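Local coordinates for protein endo-alpha-mannosidase (Bacteroides thetaiotaomicron, PDB 4ACY) that hydrolyses internal alpha-mannosidic linkages, probably in N-glycan-type substrates, as a bacterial endo-alpha-mannosidase of glycoside hydrolase family 99, at residues V122-E127 and V149-E154; R299-G304 and L350-L355; A201-L206 and E238-D243; W62-A67 and T288-W293. All coordinates share one frame; numbering follows the deposited sequence.

In the fold
Endo-alpha-mannosidase is built on a closed barrel of eight parallel strands, and the four contacts sample it from the wall outward. Contact 1 pairs the second and third barrel strands, with its centre about 10 Å from that of the chain; formic acid bound beside E154 and glycerol near W125 suggest a pocket there. Contact 4 ties the short strand 64-66 to the loop after barrel strand 276-281, its nearest atoms about 9 Å from contact 1, and the chain loop it closes contains contacts 1 and 3. Contact 2 is about 7 Å from contact 4 at the nearest atoms. Contact 3 lies across the chain's centre from contact 2, their centres about 41 Å apart.

Contact 1: V122-E127 and V149-E154; sequences VTWWGE and VCFHIE
E154 lies against one face of the W125 indole, its CB 3.4 Å from the centroid of the six-membered ring and almost on the ring normal, a CH-pi contact. The side chain then bends at chi2 (-81°), which turns the carboxylate nearly parallel to the indole, 6° between planes, and brings OE2 to T123 OG1 at 2.8 Å. The threonine hydroxyl donates on the anti side, tilted well out of the carboxylate plane. With an alanine in place of W125, the methylenes of E154 would probably lose the ring that covers them, and its carboxylate would be freer to turn. The backbones of strands 117-124 and 148-153 run parallel as a right-handed beta-alpha-beta unit of the TIM barrel, linked by helix 133-145; V122 N meets C150 O at 2.9 Å. On the other sheet face F151 turns its edge to the face of W124, centroids 5.5 Å apart and planes at 81°. I153 CD1 reaches W124 CD1 at 3.5 Å, and W124 NE1 is hydrogen-bonded to N167.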
loop_
_atom_site.group_PDB
_atom_site.type_symbol
_atom_site.label_atom_id
_atom_site.label_comp_id
_atom_site.label_asym_id
_atom_site.label_seq_id
_atom_site.Cartn_x
_atom_site.Cartn_y
_atom_site.Cartn_z
ATOM N N VAL A 122 -5.267 -4.161 -1.266
ATOM C CA VAL A 122 -4.973 -4.272 -2.682
ATOM C C VAL A 122 -5.282 -2.997 -3.444
ATOM O O VAL A 122 -6.373 -2.422 -3.319
ATOM C CB VAL A 122 -5.711 -5.484 -3.322
ATOM C CG1 VAL A 122 -7.216 -5.307 -3.276
ATOM C CG2 VAL A 122 -5.243 -5.688 -4.751
ATOM N N THR A 123 -4.328 -2.588 -4.271
ATOM C CA THR A 123 -4.529 -1.475 -5.185
ATOM C C THR A 123 -5.839 -1.633 -5.998
ATOM O O THR A 123 -6.109 -2.706 -6.563
ATOM C CB THR A 123 -3.263 -1.324 -6.073
ATOM O OG1 THR A 123 -3.244 -0.031 -6.674
ATOM C CG2 THR A 123 -3.217 -2.439 -7.143
ATOM N N TRP A 124 -6.649 -0.567 -6.060
ATOM C CA TRP A 124 -7.945 -0.644 -6.744
ATOM C C TRP A 124 -8.107 0.539 -7.690
ATOM O O TRP A 124 -8.094 1.701 -7.265
ATOM C CB TRP A 124 -9.097 -0.677 -5.729
ATOM C CG TRP A 124 -10.430 -0.837 -6.393
ATOM C CD1 TRP A 124 -11.317 0.160 -6.705
ATOM C CD2 TRP A 124 -11.010 -2.057 -6.864
ATOM N NE1 TRP A 124 -12.430 -0.378 -7.325
ATOM C CE2 TRP A 124 -12.265 -1.733 -7.434
ATOM C CE3 TRP A 124 -10.599 -3.393 -6.850
ATOM C CZ2 TRP A 124 -13.116 -2.708 -7.989
ATOM C CZ3 TRP A 124 -11.445 -4.368 -7.407
ATOM C CH2 TRP A 124 -12.690 -4.012 -7.962
ATOM N N TRP A 125 -8.242 0.232 -8.975
ATOM C CA TRP A 125 -8.177 1.258 -10.017
ATOM C C TRP A 125 -9.524 1.561 -10.673
ATOM O O TRP A 125 -9.584 2.049 -11.800
ATOM C CB TRP A 125 -7.090 0.884 -11.040
ATOM C CG TRP A 125 -5.730 1.138 -10.477
ATOM C CD1 TRP A 125 -4.915 0.239 -9.842
ATOM C CD2 TRP A 125 -5.037 2.389 -10.465
ATOM N NE1 TRP A 125 -3.752 0.858 -9.436
ATOM C CE2 TRP A 125 -3.795 2.176 -9.823
ATOM C CE3 TRP A 125 -5.334 3.669 -10.955
ATOM C CZ2 TRP A 125 -2.861 3.204 -9.629
ATOM C CZ3 TRP A 125 -4.408 4.685 -10.766
ATOM C CH2 TRP A 125 -3.178 4.443 -10.118
ATOM N N GLY A 126 -10.600 1.299 -9.946
ATOM C CA GLY A 126 -11.936 1.667 -10.405
ATOM C C GLY A 126 -12.581 0.676 -11.346
ATOM O O GLY A 126 -12.298 -0.515 -11.299
ATOM N N GLU A 127 -13.463 1.182 -12.210
ATOM C CA GLU A 127 -14.236 0.322 -13.123
ATOM C C GLU A 127 -13.375 -0.666 -13.922
ATOM O O GLU A 127 -13.798 -1.796 -14.172
ATOM C CB GLU A 127 -15.107 1.177 -14.061
ATOM N N VAL A 149 -8.299 -9.225 3.226
ATOM C CA VAL A 149 -8.046 -8.296 2.118
ATOM C C VAL A 149 -8.919 -7.048 2.269
ATOM O O VAL A 149 -10.142 -7.153 2.431
ATOM C CB VAL A 149 -8.366 -8.968 0.755
ATOM C CG1 VAL A 149 -8.220 -7.990 -0.395
ATOM C CG2 VAL A 149 -7.490 -10.225 0.537
ATOM N N CYS A 150 -8.298 -5.875 2.217
ATOM C CA CYS A 150 -9.066 -4.645 2.096
ATOM C C CYS A 150 -8.599 -3.924 0.843
ATOM O O CYS A 150 -7.783 -4.457 0.085
ATOM C CB CYS A 150 -8.924 -3.777 3.361
ATOM S SG CYS A 150 -7.275 -3.084 3.644
ATOM N N PHE A 151 -9.111 -2.717 0.608
ATOM C CA PHE A 151 -8.921 -2.085 -0.691
ATOM C C PHE A 151 -8.330 -0.700 -0.580
ATOM O O PHE A 151 -8.670 0.052 0.341
ATOM C CB PHE A 151 -10.251 -2.080 -1.465
ATOM C CG PHE A 151 -10.685 -3.454 -1.865
ATOM C CD1 PHE A 151 -11.226 -4.335 -0.918
ATOM C CD2 PHE A 151 -10.501 -3.891 -3.170
ATOM C CE1 PHE A 151 -11.576 -5.652 -1.278
ATOM C CE2 PHE A 151 -10.852 -5.189 -3.541
ATOM C CZ PHE A 151 -11.389 -6.070 -2.595
ATOM N N HIS A 152 -7.429 -0.406 -1.521
ATOM C CA HIS A 152 -6.701 0.852 -1.588
ATOM C C HIS A 152 -7.183 1.579 -2.835
ATOM O O HIS A 152 -6.810 1.222 -3.947
ATOM C CB HIS A 152 -5.191 0.546 -1.681
ATOM C CG HIS A 152 -4.312 1.739 -1.445
ATOM N ND1 HIS A 152 -2.948 1.687 -1.605
ATOM C CD2 HIS A 152 -4.593 2.999 -1.031
ATOM C CE1 HIS A 152 -2.420 2.866 -1.307
ATOM N NE2 HIS A 152 -3.399 3.685 -0.961
ATOM N N ILE A 153 -8.063 2.558 -2.650
ATOM C CA ILE A 153 -8.709 3.232 -3.781
ATOM C C ILE A 153 -7.777 4.261 -4.406
ATOM O O ILE A 153 -7.398 5.249 -3.769
ATOM C CB ILE A 153 -10.035 3.888 -3.355
ATOM C CG1 ILE A 153 -10.929 2.853 -2.666
ATOM C CG2 ILE A 153 -10.758 4.557 -4.563
ATOM C CD1 ILE A 153 -11.437 1.735 -3.562
ATOM N N GLU A 154 -7.424 4.015 -5.665
ATOM C CA GLU A 154 -6.386 4.798 -6.329
ATOM C C GLU A 154 -7.011 5.946 -7.119
ATOM O O GLU A 154 -8.234 5.985 -7.250
ATOM C CB GLU A 154 -5.552 3.903 -7.238
ATOM C CG GLU A 154 -4.842 2.772 -6.471
ATOM C CD GLU A 154 -3.572 3.215 -5.782
ATOM O OE1 GLU A 154 -3.207 4.415 -5.867
ATOM O OE2 GLU A 154 -2.920 2.338 -5.147
#

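Contact 2: R299-G304 and L350-L355; sequences RDRENG and LDYKPL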
loop_
_atom_site.group_PDB
_atom_site.type_symbol
_atom_site.label_atom_id
_atom_site.label_comp_id
_atom_site.label_asym_id
_atom_site.label_seq_id
_atom_site.Cartn_x
_atom_site.Cartn_y
_atom_site.Cartn_z
ATOM N N ARG A 299 16.136 6.485 -0.214
ATOM C CA ARG A 299 16.510 6.235 1.177
ATOM C C ARG A 299 17.141 4.853 1.231
ATOM O O ARG A 299 16.466 3.870 0.952
ATOM C CB ARG A 299 15.273 6.295 2.097
ATOM C CG ARG A 299 14.521 7.632 2.094
ATOM C CD ARG A 299 15.233 8.748 2.867
ATOM N NE ARG A 299 14.409 9.962 2.827
ATOM C CZ ARG A 299 14.472 10.891 1.869
ATOM N NH1 ARG A 299 15.350 10.778 0.880
ATOM N NH2 ARG A 299 13.661 11.947 1.909
ATOM N N ASP A 300 18.439 4.775 1.561
ATOM C CA ASP A 300 19.125 3.468 1.616
ATOM C C ASP A 300 18.586 2.586 2.743
ATOM O O ASP A 300 18.214 3.078 3.802
ATOM C CB ASP A 300 20.636 3.620 1.819
ATOM C CG ASP A 300 21.322 4.405 0.714
ATOM O OD1 ASP A 300 20.794 4.530 -0.421
ATOM O OD2 ASP A 300 22.439 4.894 1.007
ATOM N N ARG A 301 18.564 1.278 2.515
ATOM C CA ARG A 301 18.034 0.351 3.521
ATOM C C ARG A 301 18.968 0.154 4.719
ATOM O O ARG A 301 18.503 -0.201 5.803
ATOM C CB ARG A 301 17.682 -0.996 2.894
ATOM C CG ARG A 301 16.643 -0.880 1.792
ATOM C CD ARG A 301 15.838 -2.154 1.659
ATOM N NE ARG A 301 14.778 -1.950 0.679
ATOM C CZ ARG A 301 13.741 -2.764 0.488
ATOM N NH1 ARG A 301 13.607 -3.894 1.194
ATOM N NH2 ARG A 301 12.832 -2.453 -0.427
ATOM N N GLU A 302 20.268 0.395 4.504
ATOM C CA GLU A 302 21.294 0.234 5.547
ATOM C C GLU A 302 21.144 -1.093 6.306
ATOM O O GLU A 302 21.056 -1.124 7.536
ATOM C CB GLU A 302 21.312 1.436 6.504
ATOM C CG GLU A 302 21.571 2.793 5.831
ATOM C CD GLU A 302 23.022 3.003 5.412
ATOM O OE1 GLU A 302 23.827 2.050 5.496
ATOM O OE2 GLU A 302 23.356 4.136 4.998
ATOM N N ASN A 303 21.115 -2.191 5.554
ATOM C CA ASN A 303 21.007 -3.535 6.141
ATOM C C ASN A 303 19.900 -3.655 7.189
ATOM O O ASN A 303 20.079 -4.277 8.247
ATOM C CB ASN A 303 22.362 -3.976 6.725
ATOM C CG ASN A 303 23.441 -4.111 5.660
ATOM O OD1 ASN A 303 23.176 -4.538 4.531
ATOM N ND2 ASN A 303 24.677 -3.767 6.025
ATOM N N GLY A 304 18.761 -3.035 6.895
ATOM C CA GLY A 304 17.577 -3.150 7.740
ATOM C C GLY A 304 17.420 -2.046 8.770
ATOM O O GLY A 304 16.375 -1.945 9.406
ATOM N N LEU A 350 20.084 -3.523 -7.467
ATOM C CA LEU A 350 20.332 -3.528 -6.031
ATOM C C LEU A 350 19.777 -4.836 -5.486
ATOM O O LEU A 350 18.980 -5.497 -6.158
ATOM C CB LEU A 350 19.615 -2.361 -5.353
ATOM C CG LEU A 350 20.061 -0.954 -5.761
ATOM C CD1 LEU A 350 19.197 0.076 -5.040
ATOM C CD2 LEU A 350 21.544 -0.735 -5.425
ATOM N N ASP A 351 20.201 -5.201 -4.282
ATOM C CA ASP A 351 19.703 -6.418 -3.621
ATOM C C ASP A 351 19.841 -6.285 -2.115
ATOM O O ASP A 351 20.198 -5.217 -1.615
ATOM C CB ASP A 351 20.433 -7.674 -4.146
ATOM C CG ASP A 351 21.952 -7.598 -3.954
ATOM O OD1 ASP A 351 22.414 -7.126 -2.892
ATOM O OD2 ASP A 351 22.687 -8.017 -4.881
ATOM N N TYR A 352 19.560 -7.364 -1.378
ATOM C CA TYR A 352 19.582 -7.295 0.085
ATOM C C TYR A 352 20.875 -7.814 0.714
ATOM O O TYR A 352 20.981 -7.853 1.943
ATOM C CB TYR A 352 18.398 -8.054 0.716
ATOM C CG TYR A 352 17.009 -7.666 0.239
ATOM C CD1 TYR A 352 16.750 -6.401 -0.300
ATOM C CD2 TYR A 352 15.946 -8.573 0.342
ATOM C CE1 TYR A 352 15.475 -6.058 -0.736
ATOM C CE2 TYR A 352 14.656 -8.229 -0.084
ATOM C CZ TYR A 352 14.432 -6.968 -0.619
ATOM O OH TYR A 352 13.165 -6.633 -1.049
ATOM N N LYS A 353 21.849 -8.197 -0.108
ATOM C CA LYS A 353 23.109 -8.746 0.431
ATOM C C LYS A 353 23.721 -7.764 1.430
ATOM O O LYS A 353 23.650 -6.553 1.206
ATOM C CB LYS A 353 24.114 -9.044 -0.687
ATOM C CG LYS A 353 23.625 -9.976 -1.788
ATOM C CD LYS A 353 23.337 -11.371 -1.283
ATOM C CE LYS A 353 22.980 -12.283 -2.464
ATOM N NZ LYS A 353 22.006 -13.276 -2.070
ATOM N N PRO A 354 24.356 -8.270 2.509
ATOM C CA PRO A 354 24.647 -9.686 2.775
ATOM C C PRO A 354 23.546 -10.409 3.547
ATOM O O PRO A 354 23.806 -11.470 4.126
ATOM C CB PRO A 354 25.888 -9.605 3.665
ATOM C CG PRO A 354 25.651 -8.385 4.492
ATOM C CD PRO A 354 24.906 -7.403 3.576
ATOM N N LEU A 355 22.343 -9.830 3.566
ATOM C CA LEU A 355 21.195 -10.402 4.273
ATOM C C LEU A 355 20.396 -11.339 3.352
ATOM O O LEU A 355 20.577 -11.322 2.138
ATOM C CB LEU A 355 20.312 -9.280 4.866
ATOM C CG LEU A 355 21.013 -8.268 5.797
ATOM C CD1 LEU A 355 20.034 -7.210 6.313
ATOM C CD2 LEU A 355 21.693 -8.963 6.976
HETATM O O HOH W 1 21.020 -5.460 3.277
#
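R301 and Y352 form the close, buried end of this contact. The arginine chain is extended from CG to NE and brings NH1 to 3.4 Å from Y352 CE1, with that ring carbon over one face of the guanidinium. The planes are 24° apart, and NH1 approaches the ring obliquely. Both polar ends are held by other loops: R301 NH2 is hydrogen-bonded to the carbonyls of Q335 and G333, and Y352 OH to E337 O.

Toward solvent the fit is looser. N303 crosses P354 at about a right angle, its OD1 lying 3.5 Å from P354 CD, and L355 CD1 rests 3.5 Å from N303 O. A water lies 2.7 Å from N303 OD1 and equally near Y352 O; it can link the segments, though other acceptors compete for its protons. The cis peptide before P354 and an Asx turn, in which D351 OD1 accepts from K353 N, bend the chain of 350-355.

Both segments are loops leading into helices. Residues 299-304 follow strand 276-281 and end at G304, the N-cap of helix 305-316; residues 350-355 follow strand 322-324 and precede helix 359-376, whose Y360 makes a cation-pi contact with R301 and meets Y352 edge-to-face.

Contact 3: A201-L206 and E238-D243; sequences AEWAKL and ETACMD
W203 and A240 meet through their CB atoms, 3.7 Å apart, where helix 200-207 packs against the segment that ends helix 235-239. M242, present as selenomethionine, lies more loosely: its methyl CE stands over one face of the W203 indole, 4.3 Å from the centroid of the five-membered ring and 6° off the normal. SE is 5.2 Å from that centroid, a distant Met-aromatic contact. A204 CB lies 3.7 Å from T239 O, and small residues let the backbones close in, with the CA atoms of A204 and A240 4.7 Å apart.

Farther out, W203 NE1 is hydrogen-bonded to S195 O, which helps set the rotation of the indole, its CG beside the backbone N (chi1 -76°), while V164 of helix 161-175 and I192 of strand 189-192 touch it. C241 leaves the helix with positive phi, 64°, and redirects the chain toward M242 and strand 244-246. This helix end is a Schellman motif, and the packing joins neighbouring helices outside the strands of a TIM barrel.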
loop_
_atom_site.group_PDB
_atom_site.type_symbol
_atom_site.label_atom_id
_atom_site.label_comp_id
_atom_site.label_asym_id
_atom_site.label_seq_id
_atom_site.Cartn_x
_atom_site.Cartn_y
_atom_site.Cartn_z
ATOM N N ALA A 201 -15.322 19.312 1.318
ATOM C CA ALA A 201 -16.765 19.528 1.193
ATOM C C ALA A 201 -17.425 18.552 0.221
ATOM O O ALA A 201 -18.588 18.190 0.397
ATOM C CB ALA A 201 -17.067 20.979 0.804
ATOM N N GLU A 202 -16.682 18.131 -0.805
ATOM C CA GLU A 202 -17.151 17.116 -1.737
ATOM C C GLU A 202 -17.173 15.726 -1.093
ATOM O O GLU A 202 -18.143 14.983 -1.265
ATOM C CB GLU A 202 -16.313 17.110 -3.022
ATOM C CG GLU A 202 -16.408 18.413 -3.850
ATOM C CD GLU A 202 -17.831 18.900 -4.019
ATOM O OE1 GLU A 202 -18.682 18.117 -4.489
ATOM O OE2 GLU A 202 -18.102 20.075 -3.679
ATOM N N TRP A 203 -16.122 15.393 -0.343
ATOM C CA TRP A 203 -16.088 14.132 0.417
ATOM C C TRP A 203 -17.260 14.056 1.406
ATOM O O TRP A 203 -17.835 12.990 1.603
ATOM C CB TRP A 203 -14.783 13.968 1.196
ATOM C CG TRP A 203 -13.592 13.573 0.363
ATOM C CD1 TRP A 203 -12.403 14.246 0.266
ATOM C CD2 TRP A 203 -13.460 12.405 -0.457
ATOM N NE1 TRP A 203 -11.537 13.571 -0.573
ATOM C CE2 TRP A 203 -12.162 12.440 -1.031
ATOM C CE3 TRP A 203 -14.309 11.328 -0.771
ATOM C CZ2 TRP A 203 -11.702 11.443 -1.889
ATOM C CZ3 TRP A 203 -13.845 10.338 -1.631
ATOM C CH2 TRP A 203 -12.556 10.415 -2.192
ATOM N N ALA A 204 -17.593 15.189 2.022
ATOM C CA ALA A 204 -18.661 15.241 3.034
ATOM C C ALA A 204 -20.011 14.777 2.487
ATOM O O ALA A 204 -20.821 14.213 3.226
ATOM C CB ALA A 204 -18.760 16.636 3.644
ATOM N N LYS A 205 -20.243 14.986 1.192
ATOM C CA LYS A 205 -21.468 14.503 0.544
ATOM C C LYS A 205 -21.591 12.983 0.623
ATOM O O LYS A 205 -22.692 12.431 0.633
ATOM C CB LYS A 205 -21.509 14.945 -0.917
ATOM C CG LYS A 205 -21.635 16.452 -1.076
ATOM C CD LYS A 205 -21.492 16.860 -2.521
ATOM C CE LYS A 205 -21.842 18.327 -2.690
ATOM N NZ LYS A 205 -21.560 18.730 -4.099
ATOM N N LEU A 206 -20.440 12.322 0.652
ATOM C CA LEU A 206 -20.352 10.872 0.698
ATOM C C LEU A 206 -20.215 10.340 2.133
ATOM O O LEU A 206 -20.759 9.275 2.450
ATOM C CB LEU A 206 -19.150 10.410 -0.155
ATOM C CG LEU A 206 -18.907 8.909 -0.256
ATOM C CD1 LEU A 206 -20.095 8.270 -0.947
ATOM C CD2 LEU A 206 -17.606 8.613 -1.019
ATOM N N GLU A 238 -11.429 15.784 9.256
ATOM C CA GLU A 238 -12.653 15.969 10.020
ATOM C C GLU A 238 -13.756 16.605 9.158
ATOM O O GLU A 238 -14.905 16.158 9.174
ATOM C CB GLU A 238 -12.354 16.788 11.289
ATOM C CG GLU A 238 -13.582 17.126 12.112
ATOM C CD GLU A 238 -13.322 17.186 13.610
ATOM O OE1 GLU A 238 -12.201 17.539 14.046
ATOM O OE2 GLU A 238 -14.271 16.873 14.360
ATOM N N THR A 239 -13.400 17.631 8.392
ATOM C CA THR A 239 -14.344 18.284 7.489
ATOM C C THR A 239 -14.858 17.326 6.415
ATOM O O THR A 239 -16.025 17.384 6.016
ATOM C CB THR A 239 -13.705 19.518 6.828
ATOM O OG1 THR A 239 -13.225 20.387 7.859
ATOM C CG2 THR A 239 -14.716 20.254 5.953
ATOM N N ALA A 240 -13.972 16.444 5.954
ATOM C CA ALA A 240 -14.337 15.445 4.958
ATOM C C ALA A 240 -15.194 14.326 5.557
ATOM O O ALA A 240 -15.749 13.512 4.819
ATOM C CB ALA A 240 -13.075 14.856 4.321
ATOM N N CYS A 241 -15.278 14.286 6.887
ATOM C CA CYS A 241 -16.021 13.252 7.625
ATOM C C CYS A 241 -15.437 11.851 7.437
ATOM O O CYS A 241 -16.145 10.845 7.538
ATOM C CB CYS A 241 -17.518 13.273 7.280
ATOM S SG CYS A 241 -18.308 14.808 7.828
HETATM N N MSE A 242 -14.135 11.792 7.177
HETATM C CA MSE A 242 -13.446 10.516 7.122
HETATM C C MSE A 242 -13.222 9.978 8.515
HETATM O O MSE A 242 -13.257 10.722 9.497
HETATM C CB MSE A 242 -12.118 10.673 6.403
HETATM C CG MSE A 242 -12.322 11.164 5.039
HETATM SE SE MSE A 242 -10.649 11.754 4.286
HETATM C CE MSE A 242 -11.002 10.700 2.756
ATOM N N ASP A 243 -12.961 8.679 8.595
ATOM C CA ASP A 243 -12.772 8.007 9.875
ATOM C C ASP A 243 -11.345 8.028 10.367
ATOM O O ASP A 243 -11.079 7.732 11.538
ATOM C CB ASP A 243 -13.265 6.572 9.751
ATOM C CG ASP A 243 -14.702 6.524 9.340
ATOM O OD1 ASP A 243 -15.566 6.680 10.235
ATOM O OD2 ASP A 243 -14.978 6.381 8.133
#

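Contact 4: W62-A67 and T288-W293; sequences WMHPIA and TRIRPW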
loop_
_atom_site.group_PDB
_atom_site.type_symbol
_atom_site.label_atom_id
_atom_site.label_comp_id
_atom_site.label_asym_id
_atom_site.label_seq_id
_atom_site.Cartn_x
_atom_site.Cartn_y
_atom_site.Cartn_z
ATOM N N TRP A 62 6.210 -4.574 -15.423
ATOM C CA TRP A 62 7.644 -4.838 -15.539
ATOM C C TRP A 62 8.195 -4.043 -16.711
ATOM O O TRP A 62 9.362 -3.655 -16.710
ATOM C CB TRP A 62 7.935 -6.337 -15.704
ATOM C CG TRP A 62 7.322 -7.169 -14.626
ATOM C CD1 TRP A 62 6.367 -8.140 -14.782
ATOM C CD2 TRP A 62 7.616 -7.120 -13.219
ATOM N NE1 TRP A 62 6.052 -8.689 -13.566
ATOM C CE2 TRP A 62 6.789 -8.075 -12.591
ATOM C CE3 TRP A 62 8.468 -6.336 -12.425
ATOM C CZ2 TRP A 62 6.812 -8.301 -11.213
ATOM C CZ3 TRP A 62 8.498 -6.555 -11.053
ATOM C CH2 TRP A 62 7.657 -7.524 -10.454
HETATM N N MSE A 63 7.330 -3.862 -17.709
HETATM C CA MSE A 63 7.510 -2.868 -18.747
HETATM C C MSE A 63 6.840 -1.594 -18.218
HETATM O O MSE A 63 5.714 -1.646 -17.746
HETATM C CB MSE A 63 6.839 -3.352 -20.031
HETATM C CG MSE A 63 6.662 -2.297 -21.095
HETATM SE SE MSE A 63 5.928 -3.046 -22.728
HETATM C CE MSE A 63 4.335 -3.888 -22.040
ATOM N N HIS A 64 7.539 -0.461 -18.274
ATOM C CA HIS A 64 7.011 0.764 -17.658
ATOM C C HIS A 64 7.651 1.983 -18.306
ATOM O O HIS A 64 8.827 1.931 -18.677
ATOM C CB HIS A 64 7.337 0.728 -16.163
ATOM C CG HIS A 64 6.579 1.713 -15.324
ATOM N ND1 HIS A 64 6.932 3.044 -15.228
ATOM C CD2 HIS A 64 5.531 1.541 -14.485
ATOM C CE1 HIS A 64 6.112 3.657 -14.391
ATOM N NE2 HIS A 64 5.254 2.766 -13.920
ATOM N N PRO A 65 6.883 3.088 -18.456
ATOM C CA PRO A 65 7.526 4.285 -18.994
ATOM C C PRO A 65 8.541 4.869 -18.014
ATOM O O PRO A 65 8.522 4.549 -16.815
ATOM C CB PRO A 65 6.366 5.285 -19.199
ATOM C CG PRO A 65 5.128 4.557 -19.027
ATOM C CD PRO A 65 5.422 3.231 -18.335
ATOM N N ILE A 66 9.435 5.703 -18.529
ATOM C CA ILE A 66 10.382 6.444 -17.708
ATOM C C ILE A 66 9.895 7.899 -17.636
ATOM O O ILE A 66 9.786 8.553 -18.670
ATOM C CB ILE A 66 11.808 6.400 -18.309
ATOM C CG1 ILE A 66 12.292 4.951 -18.468
ATOM C CG2 ILE A 66 12.778 7.151 -17.423
ATOM C CD1 ILE A 66 13.621 4.831 -19.216
ATOM N N ALA A 67 9.601 8.382 -16.423
ATOM C CA ALA A 67 8.907 9.682 -16.246
ATOM C C ALA A 67 9.840 10.872 -16.402
ATOM O O ALA A 67 11.000 10.818 -15.984
ATOM C CB ALA A 67 8.233 9.730 -14.879
ATOM N N THR A 288 14.684 5.244 -9.074
ATOM C CA THR A 288 15.418 5.911 -10.147
ATOM C C THR A 288 15.421 5.216 -11.506
ATOM O O THR A 288 15.844 5.836 -12.495
ATOM C CB THR A 288 16.852 6.272 -9.744
ATOM O OG1 THR A 288 17.522 5.095 -9.277
ATOM C CG2 THR A 288 16.855 7.328 -8.650
ATOM N N ARG A 289 15.000 3.953 -11.606
ATOM C CA ARG A 289 14.781 3.381 -12.931
ATOM C C ARG A 289 13.585 4.058 -13.622
ATOM O O ARG A 289 13.681 4.465 -14.798
ATOM C CB ARG A 289 14.628 1.857 -12.867
ATOM C CG ARG A 289 15.924 1.140 -12.476
ATOM C CD ARG A 289 16.719 0.747 -13.712
ATOM N NE ARG A 289 16.409 -0.613 -14.127
ATOM C CZ ARG A 289 16.735 -1.141 -15.302
ATOM N NH1 ARG A 289 17.395 -0.422 -16.206
ATOM N NH2 ARG A 289 16.396 -2.391 -15.570
ATOM N N ILE A 290 12.466 4.184 -12.902
ATOM C CA ILE A 290 11.268 4.801 -13.480
ATOM C C ILE A 290 11.265 6.327 -13.366
ATOM O O ILE A 290 10.561 6.980 -14.138
ATOM C CB ILE A 290 9.936 4.199 -12.938
ATOM C CG1 ILE A 290 9.749 4.448 -11.434
ATOM C CG2 ILE A 290 9.841 2.703 -13.255
ATOM C CD1 ILE A 290 8.273 4.703 -11.070
ATOM N N ARG A 291 12.042 6.877 -12.426
ATOM C CA ARG A 291 12.151 8.339 -12.217
ATOM C C ARG A 291 13.612 8.767 -11.995
ATOM O O ARG A 291 14.024 9.052 -10.867
ATOM C CB ARG A 291 11.268 8.803 -11.037
ATOM C CG ARG A 291 9.797 8.451 -11.172
ATOM C CD ARG A 291 9.002 8.909 -9.960
ATOM N NE ARG A 291 7.585 8.577 -10.079
ATOM C CZ ARG A 291 6.911 7.805 -9.229
ATOM N NH1 ARG A 291 7.527 7.263 -8.171
ATOM N NH2 ARG A 291 5.615 7.587 -9.426
ATOM N N PRO A 292 14.402 8.844 -13.080
ATOM C CA PRO A 292 15.860 8.989 -12.939
ATOM C C PRO A 292 16.278 10.261 -12.203
ATOM O O PRO A 292 17.363 10.300 -11.628
ATOM C CB PRO A 292 16.371 9.024 -14.385
ATOM C CG PRO A 292 15.291 8.440 -15.217
ATOM C CD PRO A 292 13.986 8.541 -14.465
ATOM N N TRP A 293 15.404 11.274 -12.239
ATOM C CA TRP A 293 15.619 12.589 -11.630
ATOM C C TRP A 293 15.299 12.616 -10.131
ATOM O O TRP A 293 15.529 13.638 -9.456
ATOM C CB TRP A 293 14.729 13.630 -12.357
ATOM C CG TRP A 293 13.345 13.096 -12.531
ATOM C CD1 TRP A 293 12.864 12.394 -13.598
ATOM C CD2 TRP A 293 12.285 13.132 -11.569
ATOM N NE1 TRP A 293 11.571 12.008 -13.373
ATOM C CE2 TRP A 293 11.184 12.449 -12.136
ATOM C CE3 TRP A 293 12.150 13.701 -10.289
ATOM C CZ2 TRP A 293 9.959 12.316 -11.473
ATOM C CZ3 TRP A 293 10.939 13.564 -9.627
ATOM C CH2 TRP A 293 9.860 12.873 -10.215
HETATM O O HOH W 2 7.653 6.557 -14.227
#
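A67 is bonded through both its backbone N and its O. Its N donates to I290 O at 2.8 Å, nearly straight at 172°, and its O accepts from W293 NE1 at 2.9 Å, more bent, at 140°. For the second bond A67 O lies in the indole plane, at the ring edge, although the donor stands well above the carbonyl plane. The indole is swung there by chi1 of 46°, which places CG between the backbone N and the carbonyl carbon. A water adds a further link, 2.9 Å from I290 O and weakly bound to P65 O.

H64 donates from ND1 to P65 O, 2.7 Å away, which steadies the imidazole while I290 CG2 lies 3.5 Å from H64 ND1. Replacing H64 with an alanine would probably leave P65 O without that donor and open a gap beside I290. Packing is tightest between I66 CG2 and P292 CD, 3.5 Å apart, closer than usual for carbons.

The segment 62-67 carries strand 64-66, paired antiparallel with strand 77-79, so this small sheet is fastened to the loop running from barrel strand 276-281 to helix 305-316. I66 also touches I79 of strand 77-79, and H64 meets the ring of H331.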